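Local structure of beta-glucanase (Podospora anserina, 4LE4) at residues A[41-46]-A[78-83]. The protein probably hydrolyses beta-glucans as a family GH131 glycoside hydrolase and binds cello-oligosaccharides such as cellotriose. Residues are numbered along the deposited sequence; the frame is centred on the assembly and turned at random.
Sequences SAYVNL and RRTELI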
# COMPACT_ATOMS: atom_id res chain seq x y z
N SER A 41 -9.09 -2.24 -15.94
CA SER A 41 -8.61 -0.92 -16.35
C SER A 41 -9.37 0.25 -15.71
O SER A 41 -8.93 1.41 -15.79
CB SER A 41 -8.57 -0.80 -17.88
OG SER A 41 -9.86 -0.89 -18.42
N ALA A 42 -10.49 -0.03 -15.06
CA ALA A 42 -11.19 1.03 -14.34
C ALA A 42 -10.50 1.29 -12.99
O ALA A 42 -10.62 2.38 -12.42
CB ALA A 42 -12.63 0.62 -14.06
N TYR A 43 -9.80 0.27 -12.48
CA TYR A 43 -9.18 0.34 -11.15
C TYR A 43 -7.66 0.31 -11.03
O TYR A 43 -7.10 0.86 -10.08
CB TYR A 43 -9.74 -0.81 -10.30
CG TYR A 43 -11.22 -0.96 -10.34
CD1 TYR A 43 -12.05 0.10 -9.98
CD2 TYR A 43 -11.80 -2.19 -10.67
CE1 TYR A 43 -13.42 -0.08 -9.95
CE2 TYR A 43 -13.17 -2.36 -10.65
CZ TYR A 43 -13.97 -1.30 -10.28
OH TYR A 43 -15.32 -1.49 -10.24
N VAL A 44 -6.98 -0.33 -11.97
CA VAL A 44 -5.55 -0.43 -11.88
C VAL A 44 -4.95 -0.19 -13.27
O VAL A 44 -5.38 -0.80 -14.23
CB VAL A 44 -5.14 -1.85 -11.42
CG1 VAL A 44 -3.62 -1.88 -11.14
CG2 VAL A 44 -5.92 -2.24 -10.15
N ASN A 45 -3.98 0.71 -13.36
CA ASN A 45 -3.32 0.98 -14.64
C ASN A 45 -1.85 1.18 -14.36
O ASN A 45 -1.49 1.84 -13.39
CB ASN A 45 -3.90 2.24 -15.30
CG ASN A 45 -5.32 2.04 -15.77
OD1 ASN A 45 -6.29 2.37 -15.07
ND2 ASN A 45 -5.47 1.46 -16.95
N LEU A 46 -0.99 0.61 -15.22
CA LEU A 46 0.44 0.71 -15.03
C LEU A 46 1.06 1.68 -16.03
O LEU A 46 0.60 1.78 -17.18
CB LEU A 46 1.11 -0.65 -15.25
CG LEU A 46 0.55 -1.87 -14.53
CD1 LEU A 46 1.30 -3.15 -14.94
CD2 LEU A 46 0.67 -1.64 -13.00
N ARG A 78 -15.58 1.68 -0.20
CA ARG A 78 -15.00 1.52 -1.56
C ARG A 78 -13.63 0.84 -1.40
O ARG A 78 -12.87 1.18 -0.49
CB ARG A 78 -14.74 2.85 -2.25
CG ARG A 78 -15.90 3.79 -2.29
CD ARG A 78 -15.37 5.24 -2.41
NE ARG A 78 -15.33 5.52 -3.81
CZ ARG A 78 -14.92 6.62 -4.42
NH1 ARG A 78 -14.43 7.69 -3.78
NH2 ARG A 78 -15.09 6.64 -5.73
N ARG A 79 -13.30 -0.09 -2.29
CA ARG A 79 -12.03 -0.80 -2.20
C ARG A 79 -11.48 -1.23 -3.56
O ARG A 79 -12.22 -1.64 -4.41
CB ARG A 79 -12.18 -2.11 -1.39
CG ARG A 79 -12.79 -1.96 -0.01
CD ARG A 79 -13.13 -3.31 0.58
NE ARG A 79 -11.94 -3.97 1.08
CZ ARG A 79 -11.97 -5.03 1.88
NH1 ARG A 79 -13.13 -5.53 2.28
NH2 ARG A 79 -10.83 -5.57 2.29
N THR A 80 -10.16 -1.16 -3.69
CA THR A 80 -9.44 -1.66 -4.86
C THR A 80 -8.16 -2.14 -4.19
O THR A 80 -7.33 -1.33 -3.74
CB THR A 80 -9.08 -0.58 -5.91
OG1 THR A 80 -10.27 -0.06 -6.50
CG2 THR A 80 -8.24 -1.21 -7.00
N GLU A 81 -8.02 -3.45 -4.08
CA GLU A 81 -6.86 -4.02 -3.38
C GLU A 81 -6.30 -5.24 -4.10
O GLU A 81 -7.04 -5.99 -4.71
CB GLU A 81 -7.30 -4.42 -1.95
CG GLU A 81 -7.80 -3.25 -1.11
CD GLU A 81 -8.82 -3.67 -0.05
OE1 GLU A 81 -8.74 -4.83 0.45
OE2 GLU A 81 -9.70 -2.83 0.29
N LEU A 82 -4.97 -5.40 -4.00
CA LEU A 82 -4.23 -6.52 -4.56
C LEU A 82 -3.60 -7.20 -3.34
O LEU A 82 -3.20 -6.53 -2.40
CB LEU A 82 -3.07 -6.03 -5.46
CG LEU A 82 -3.50 -5.05 -6.57
CD1 LEU A 82 -2.30 -4.58 -7.34
CD2 LEU A 82 -4.50 -5.76 -7.46
N ILE A 83 -3.54 -8.52 -3.36
CA ILE A 83 -2.93 -9.27 -2.26
C ILE A 83 -1.78 -10.11 -2.85
O ILE A 83 -1.92 -10.69 -3.93
CB ILE A 83 -3.99 -10.21 -1.59
CG1 ILE A 83 -5.04 -9.34 -0.89
CG2 ILE A 83 -3.37 -11.09 -0.47
CD1 ILE A 83 -6.23 -10.13 -0.43
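Thr80 turns its methyl CG2 anti to the backbone N and its hydroxyl anti to the carbonyl carbon (chi1 -66°), which puts the methyl against both Tyr43 and Val44 and the hydroxyl beside the tyrosine ring. Tyr43 answers with CG beside its own backbone N (chi1 -48°), swinging the ring past the threonine so that CB faces the methyl. The closest touch is there, Tyr43 CB to Thr80 CG2 at 3.6 Å. Thr80 OG1 sits obliquely to the phenol ring, 3.9 Å from Tyr43 CD1, and spends its polarity elsewhere, in a hydrogen bond to the carbonyl of Thr65. Val44 adds one branch, its CG2 resting 4.0 Å from Thr80 CG2. No hydrogen bond links 41-46 to 78-83; this is van der Waals packing between the two antiparallel sheets of a concanavalin-clan beta-sandwich. Strand 44-47 pairs with 61-66 in one sheet, while strand 78-84 lies between 30-34 and 209-211 in the other, and the three touching side chains are buried between them. A glycine in place of Thr80 would probably leave a gap beside Tyr43 CB and Val44 CG2 and deprive the Thr65 carbonyl of its hydroxyl partner. Further out, Tyr43 OH is hydrogen-bonded to Thr69 OG1 and Ser38 N, so the ring is held at its far end too. On the side of 78-83 turned from 41-46, Arg79 grips the Glu81 carboxylate side-on through NE and NH2, with Arg79 NE 2.6 Å from Glu81 OE2.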